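PDB 3JY6: transcriptional regulator, LacI family from Lactobacillus brevis, which probably regulates transcription by binding cis-regulatory DNA, as LacI-family regulators do, its core resembling the periplasmic binding proteins. Local coordinates for residues Val12-Ile17 / Gly40-Ala45; Gln121-Val126 / Asp180-Ala185; Val127-Glu132 / Asp154-Ser159. All coordinates share one frame; numbering follows the deposited sequence.

Interaction 1: Val12-Ile17 / Gly40-Ala45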
# COMPACT_ATOMS: atom_id res chain seq x y z
N VAL A 12 -10.39 12.36 4.18
CA VAL A 12 -9.54 12.24 3.01
C VAL A 12 -10.07 11.04 2.23
O VAL A 12 -10.05 9.92 2.73
CB VAL A 12 -8.08 12.01 3.41
CG1 VAL A 12 -7.20 12.03 2.17
CG2 VAL A 12 -7.63 13.10 4.41
N ILE A 13 -10.58 11.27 1.03
CA ILE A 13 -11.09 10.15 0.24
C ILE A 13 -10.13 9.85 -0.91
O ILE A 13 -9.93 10.68 -1.78
CB ILE A 13 -12.49 10.45 -0.38
CG1 ILE A 13 -13.53 10.68 0.72
CG2 ILE A 13 -12.97 9.26 -1.20
CD1 ILE A 13 -14.96 10.95 0.16
N VAL A 14 -9.53 8.66 -0.90
CA VAL A 14 -8.62 8.29 -1.98
C VAL A 14 -9.30 7.33 -2.95
O VAL A 14 -10.26 6.65 -2.59
CB VAL A 14 -7.31 7.66 -1.45
CG1 VAL A 14 -6.64 8.63 -0.50
CG2 VAL A 14 -7.59 6.33 -0.76
N ALA A 15 -8.81 7.30 -4.18
CA ALA A 15 -9.35 6.44 -5.22
C ALA A 15 -9.31 4.97 -4.80
O ALA A 15 -10.28 4.24 -4.96
CB ALA A 15 -8.58 6.66 -6.54
N ASN A 16 -8.18 4.53 -4.26
CA ASN A 16 -8.03 3.14 -3.84
C ASN A 16 -6.85 3.04 -2.87
O ASN A 16 -5.73 3.42 -3.21
CB ASN A 16 -7.79 2.25 -5.06
CG ASN A 16 -7.90 0.77 -4.74
OD1 ASN A 16 -7.65 0.34 -3.61
ND2 ASN A 16 -8.25 -0.03 -5.74
N ILE A 17 -7.08 2.54 -1.66
CA ILE A 17 -5.97 2.46 -0.74
C ILE A 17 -4.88 1.46 -1.13
O ILE A 17 -3.81 1.45 -0.53
CB ILE A 17 -6.44 2.15 0.71
CG1 ILE A 17 -7.28 0.88 0.74
CG2 ILE A 17 -7.19 3.36 1.26
CD1 ILE A 17 -7.59 0.43 2.14
N GLY A 40 -6.35 13.69 10.21
CA GLY A 40 -6.77 13.15 8.93
C GLY A 40 -7.45 11.81 9.15
O GLY A 40 -7.04 11.02 10.00
N VAL A 41 -8.51 11.57 8.39
CA VAL A 41 -9.27 10.34 8.47
C VAL A 41 -9.29 9.80 7.04
O VAL A 41 -9.70 10.51 6.12
CB VAL A 41 -10.71 10.62 8.93
CG1 VAL A 41 -11.51 9.35 8.88
CG2 VAL A 41 -10.71 11.21 10.36
N LEU A 42 -8.89 8.55 6.85
CA LEU A 42 -8.84 7.96 5.52
C LEU A 42 -10.06 7.14 5.11
O LEU A 42 -10.52 6.25 5.83
CB LEU A 42 -7.57 7.12 5.36
CG LEU A 42 -7.20 6.56 3.98
CD1 LEU A 42 -7.16 7.66 2.92
CD2 LEU A 42 -5.82 5.91 4.08
N PHE A 43 -10.58 7.47 3.93
CA PHE A 43 -11.74 6.79 3.37
C PHE A 43 -11.28 6.19 2.05
O PHE A 43 -10.55 6.83 1.28
CB PHE A 43 -12.88 7.79 3.10
CG PHE A 43 -13.56 8.31 4.34
CD1 PHE A 43 -14.67 7.66 4.86
CD2 PHE A 43 -13.06 9.43 5.01
CE1 PHE A 43 -15.29 8.11 6.03
CE2 PHE A 43 -13.67 9.89 6.17
CZ PHE A 43 -14.78 9.23 6.69
N ASP A 44 -11.73 4.96 1.78
CA ASP A 44 -11.37 4.23 0.57
C ASP A 44 -12.54 4.15 -0.43
O ASP A 44 -13.53 3.48 -0.18
CB ASP A 44 -10.89 2.83 0.99
CG ASP A 44 -10.62 1.91 -0.19
OD1 ASP A 44 -10.12 2.36 -1.23
OD2 ASP A 44 -10.91 0.69 -0.03
N ALA A 45 -12.41 4.84 -1.55
CA ALA A 45 -13.46 4.82 -2.57
C ALA A 45 -13.50 3.44 -3.24
O ALA A 45 -14.50 3.07 -3.89
CB ALA A 45 -13.22 5.92 -3.60
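The ring of F43 meets the 12-17 segment at its edge, where V12 O lies near the ring plane, 3.8 Å from F43 CD2; L55 and I59 of helix 49-60 pack on the same side chain. I13 CG1 touches its root, 3.8 Å from F43 CB. The carboxylate of D44 is a second flat group; the N16 amide lies alongside it, planes 36° apart, and N16 OD1 accepts from D18 N and from K27 of the second subunit. D44 CG is anti to the backbone N (chi1 174°), and from above the carboxylate plane I17 N reaches D44 OD1 at 3.1 Å, while I17 CG1 packs 3.6 Å from D44 CG. D44 OD2 forms a salt bridge with the same K27, which links the loop after strand 9-14 to the second subunit. On this sheet face L42 CD1 rests on V14 CG1 at 3.6 Å. V12 N donates to V41 O, F43 N to V12 O, V14 N to F43 O and A45 N to V14 O. Strand 39-44, outermost in this chain's parallel sheet, meets the second subunit through backbone hydrogen bonds from L42, and helix 20-34 joins it to strand 9-14 in a beta-alpha-beta crossover of the periplasmic-binding-protein fold.

Interaction 2: Gln121-Val126 / Asp180-Ala185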
# COMPACT_ATOMS: atom_id res chain seq x y z
N GLN A 121 18.73 8.87 -25.62
CA GLN A 121 19.56 7.71 -25.36
C GLN A 121 19.38 6.66 -26.45
O GLN A 121 19.96 5.58 -26.38
CB GLN A 121 19.24 7.09 -24.00
CG GLN A 121 19.43 8.03 -22.83
CD GLN A 121 20.09 7.36 -21.64
OE1 GLN A 121 19.60 6.36 -21.11
NE2 GLN A 121 21.21 7.93 -21.20
N GLY A 122 18.56 6.98 -27.45
CA GLY A 122 18.35 6.05 -28.54
C GLY A 122 17.00 5.36 -28.65
O GLY A 122 16.66 4.87 -29.71
N TYR A 123 16.26 5.30 -27.55
CA TYR A 123 14.95 4.66 -27.53
C TYR A 123 13.93 5.51 -28.29
O TYR A 123 13.39 6.48 -27.75
CB TYR A 123 14.51 4.47 -26.07
CG TYR A 123 15.51 3.67 -25.26
CD1 TYR A 123 15.54 2.28 -25.34
CD2 TYR A 123 16.45 4.30 -24.44
CE1 TYR A 123 16.48 1.54 -24.63
CE2 TYR A 123 17.40 3.58 -23.73
CZ TYR A 123 17.41 2.19 -23.83
OH TYR A 123 18.35 1.46 -23.15
N GLN A 124 13.65 5.13 -29.53
CA GLN A 124 12.72 5.88 -30.38
C GLN A 124 11.30 5.32 -30.37
O GLN A 124 10.33 6.02 -30.69
CB GLN A 124 13.24 5.88 -31.82
CG GLN A 124 14.74 6.12 -31.95
CD GLN A 124 15.09 7.59 -31.99
OE1 GLN A 124 14.88 8.27 -33.00
NE2 GLN A 124 15.63 8.10 -30.89
N HIS A 125 11.19 4.05 -30.00
CA HIS A 125 9.90 3.37 -29.99
C HIS A 125 9.33 3.26 -28.58
O HIS A 125 9.87 2.55 -27.74
CB HIS A 125 10.09 1.98 -30.61
CG HIS A 125 8.88 1.10 -30.52
ND1 HIS A 125 8.97 -0.23 -30.18
CD2 HIS A 125 7.57 1.36 -30.71
CE1 HIS A 125 7.76 -0.76 -30.17
NE2 HIS A 125 6.89 0.18 -30.49
N VAL A 126 8.23 3.96 -28.33
CA VAL A 126 7.62 3.92 -27.01
C VAL A 126 6.38 3.05 -26.97
O VAL A 126 5.48 3.17 -27.80
CB VAL A 126 7.25 5.34 -26.53
CG1 VAL A 126 6.84 5.29 -25.06
CG2 VAL A 126 8.43 6.27 -26.73
N ASP A 180 13.05 -3.34 -34.69
CA ASP A 180 14.38 -3.19 -34.13
C ASP A 180 14.68 -1.87 -33.43
O ASP A 180 15.73 -1.73 -32.81
CB ASP A 180 15.44 -3.43 -35.21
CG ASP A 180 15.50 -4.88 -35.64
OD1 ASP A 180 15.21 -5.76 -34.80
OD2 ASP A 180 15.87 -5.14 -36.80
N GLN A 181 13.76 -0.92 -33.51
CA GLN A 181 13.96 0.35 -32.84
C GLN A 181 14.14 0.10 -31.34
O GLN A 181 13.44 -0.75 -30.78
CB GLN A 181 12.76 1.28 -33.09
CG GLN A 181 12.93 2.15 -34.34
CD GLN A 181 11.68 2.95 -34.74
OE1 GLN A 181 10.95 3.46 -33.89
NE2 GLN A 181 11.46 3.07 -36.05
N LYS A 182 15.09 0.79 -30.71
CA LYS A 182 15.29 0.64 -29.27
C LYS A 182 13.94 1.03 -28.71
O LYS A 182 13.32 1.98 -29.19
CB LYS A 182 16.38 1.57 -28.73
CG LYS A 182 17.80 1.12 -29.03
CD LYS A 182 18.85 2.07 -28.44
CE LYS A 182 18.94 1.96 -26.92
NZ LYS A 182 20.07 2.77 -26.35
N THR A 183 13.50 0.31 -27.69
CA THR A 183 12.17 0.54 -27.13
C THR A 183 12.11 0.81 -25.63
O THR A 183 12.88 0.25 -24.86
CB THR A 183 11.29 -0.69 -27.41
OG1 THR A 183 11.30 -0.97 -28.81
CG2 THR A 183 9.85 -0.45 -26.95
N VAL A 184 11.18 1.68 -25.24
CA VAL A 184 10.93 2.00 -23.83
C VAL A 184 9.49 1.58 -23.52
O VAL A 184 8.55 2.06 -24.16
CB VAL A 184 10.92 3.50 -23.51
CG1 VAL A 184 11.52 3.74 -22.14
CG2 VAL A 184 11.58 4.30 -24.59
N ALA A 185 9.32 0.71 -22.53
CA ALA A 185 7.99 0.31 -22.11
C ALA A 185 7.68 1.38 -21.05
O ALA A 185 8.37 1.47 -20.04
CB ALA A 185 8.01 -1.08 -21.49
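K182 reaches across to residues 121-123 along its whole length. Its CB sits 3.5 Å from G122 O and also touches Y123 CD1; CG and CD continue past the G122 carbonyl group. A bend at chi3 (72°) then turns the chain over the tyrosine, where CE lies 3.6 Å from the Y123 ring centroid in a CH-pi contact. K182 NZ stays over the same face, 4.0 Å from the centroid, a cation-pi contact, and donates a hydrogen bond to Q121 O at 2.8 Å. That carbonyl lies just past helix 107-119, where G122, with positive phi, closes the helix end in a Schellman motif. The chain then enters parallel strand 125-131, beside strand 183-187 in the four-stranded sheet of a periplasmic-binding-protein-like domain. Here H125 N donates to K182 O and V184 N to H125 O. At the base of the tyrosine, Y123 CB touches V184 CG2 at 3.3 Å, a tight contact. On the other sheet face H125 and T183 lie side by side, and H125 ND1 donates to T183 OG1 at 2.8 Å, the hydroxyl tilted 19° from the imidazole plane. The hydroxyl in turn donates to Q181 O, and H125 NE2 is hydrogen-bonded to D154 of strand 152-158.

Interaction 3: Val127-Glu132 / Asp154-Ser159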
# COMPACT_ATOMS: atom_id res chain seq x y z
N VAL A 127 6.34 2.16 -25.99
CA VAL A 127 5.22 1.26 -25.79
C VAL A 127 4.54 1.72 -24.52
O VAL A 127 5.04 1.51 -23.42
CB VAL A 127 5.70 -0.21 -25.64
CG1 VAL A 127 4.51 -1.11 -25.31
CG2 VAL A 127 6.35 -0.68 -26.93
N VAL A 128 3.40 2.37 -24.69
CA VAL A 128 2.64 2.90 -23.56
C VAL A 128 1.71 1.85 -22.96
O VAL A 128 0.88 1.27 -23.66
CB VAL A 128 1.79 4.10 -24.00
CG1 VAL A 128 1.09 4.70 -22.80
CG2 VAL A 128 2.66 5.14 -24.71
N LEU A 129 1.85 1.60 -21.66
CA LEU A 129 0.99 0.65 -20.96
C LEU A 129 0.14 1.50 -20.02
O LEU A 129 0.68 2.23 -19.18
CB LEU A 129 1.83 -0.35 -20.16
CG LEU A 129 1.08 -1.40 -19.34
CD1 LEU A 129 0.16 -2.24 -20.24
CD2 LEU A 129 2.10 -2.28 -18.62
N THR A 130 -1.19 1.41 -20.15
CA THR A 130 -2.05 2.26 -19.33
C THR A 130 -3.47 1.74 -19.06
O THR A 130 -3.94 0.79 -19.70
CB THR A 130 -2.21 3.64 -20.02
OG1 THR A 130 -2.97 4.53 -19.20
CG2 THR A 130 -2.94 3.47 -21.35
N SER A 131 -4.14 2.37 -18.11
CA SER A 131 -5.53 2.03 -17.84
C SER A 131 -6.22 2.85 -18.92
O SER A 131 -5.64 3.80 -19.44
CB SER A 131 -5.97 2.51 -16.45
OG SER A 131 -5.28 1.80 -15.43
N GLU A 132 -7.45 2.49 -19.28
CA GLU A 132 -8.17 3.20 -20.34
C GLU A 132 -8.04 4.73 -20.32
O GLU A 132 -8.35 5.38 -19.32
CB GLU A 132 -9.65 2.79 -20.31
CG GLU A 132 -9.83 1.32 -20.66
CD GLU A 132 -11.28 0.88 -20.62
OE1 GLU A 132 -12.12 1.48 -21.33
OE2 GLU A 132 -11.58 -0.08 -19.87
N ASP A 154 3.20 3.15 -29.54
CA ASP A 154 2.10 2.19 -29.56
C ASP A 154 1.46 2.23 -28.19
O ASP A 154 2.14 2.51 -27.20
CB ASP A 154 2.64 0.80 -29.86
CG ASP A 154 3.19 0.69 -31.27
OD1 ASP A 154 2.44 0.99 -32.23
OD2 ASP A 154 4.37 0.29 -31.42
N VAL A 155 0.17 1.96 -28.10
CA VAL A 155 -0.51 2.01 -26.81
C VAL A 155 -1.25 0.74 -26.45
O VAL A 155 -1.91 0.14 -27.29
CB VAL A 155 -1.49 3.21 -26.76
CG1 VAL A 155 -2.53 3.06 -27.83
CG2 VAL A 155 -2.16 3.30 -25.39
N LEU A 156 -1.12 0.32 -25.19
CA LEU A 156 -1.80 -0.87 -24.70
C LEU A 156 -2.66 -0.54 -23.50
O LEU A 156 -2.19 -0.46 -22.36
CB LEU A 156 -0.79 -1.96 -24.33
CG LEU A 156 -1.35 -3.17 -23.57
CD1 LEU A 156 -2.63 -3.68 -24.22
CD2 LEU A 156 -0.30 -4.27 -23.52
N GLU A 157 -3.95 -0.35 -23.78
CA GLU A 157 -4.93 -0.04 -22.76
C GLU A 157 -5.36 -1.31 -22.04
O GLU A 157 -5.60 -2.35 -22.66
CB GLU A 157 -6.12 0.64 -23.41
CG GLU A 157 -5.77 2.01 -23.95
CD GLU A 157 -6.93 2.68 -24.65
OE1 GLU A 157 -7.09 2.48 -25.87
OE2 GLU A 157 -7.68 3.41 -23.97
N VAL A 158 -5.42 -1.21 -20.71
CA VAL A 158 -5.82 -2.31 -19.85
C VAL A 158 -7.10 -1.86 -19.16
O VAL A 158 -7.23 -0.69 -18.77
CB VAL A 158 -4.75 -2.59 -18.77
CG1 VAL A 158 -5.18 -3.75 -17.90
CG2 VAL A 158 -3.41 -2.90 -19.43
N SER A 159 -8.06 -2.76 -19.01
CA SER A 159 -9.32 -2.43 -18.36
C SER A 159 -9.22 -2.86 -16.90
O SER A 159 -9.23 -4.06 -16.59
CB SER A 159 -10.48 -3.18 -19.03
OG SER A 159 -10.57 -2.86 -20.41
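V128 and T130 pair with residues 154-158 through the parallel ladder of a beta-alpha-beta unit, strand 125-131, helix 137-147 and strand 152-158, at one edge of the four-stranded sheet. V128 N donates to D154 O, L156 N to V128 O, T130 N to L156 O and V158 N to T130 O. With CG anti to the backbone N (chi1 179°) and chi2 at 58°, L129 CD1 reaches toward the neighbouring strand: it touches L156 CG at 3.8 Å and V158 CG2 at 3.7 Å. W192 of helix 190-196 covers L129 and V158, and helix 165-177 packs on L156 through R171 and L175. Where the ladder ends, E132 N makes a weak bond to V158 O, and the extended E132 side chain reaches across to S159. There S159 OG donates to E132 OE2 at 3.0 Å, meeting it from above the carboxylate plane. An alanine in place of E132 would remove the carboxylate and is likely to leave the S159 hydroxyl without this acceptor, free to turn. On the sheet face opposite L129, E157 runs alongside T130, its OE2 accepting a hydrogen bond from the L133 backbone amide. T130 CG2 stands between its own backbone N and carbonyl carbon, and meets V155 CG2 and E157 CG, each at 4.1 Å. The T130 hydroxyl, anti to the backbone N, instead donates to S131 O at 2.8 Å, in the carbonyl plane and on a lone pair.

Overall arrangement
Interaction 1 comes first along the chain and belongs to the six-stranded sheet; interactions 2 and 3 share the four-stranded one, on the other side of the chain's centre. The centres of interactions 1 and 2 are 37 Å apart, and those of 1 and 3 are 26 Å apart, with no touch. Interaction 3 is nested inside the loop closed by interaction 2, and both use strand 125-131, which sits between strands 152-158 and 183-187. They meet where V126 O and D154 N are joined by a probable hydrogen bond, 2.9 Å, and T183 CG2 packs on V127 CG2. This is consistent with a two-lobed core, interaction 1 lying at the dimer contact of one lobe and the other two within the second lobe's sheet.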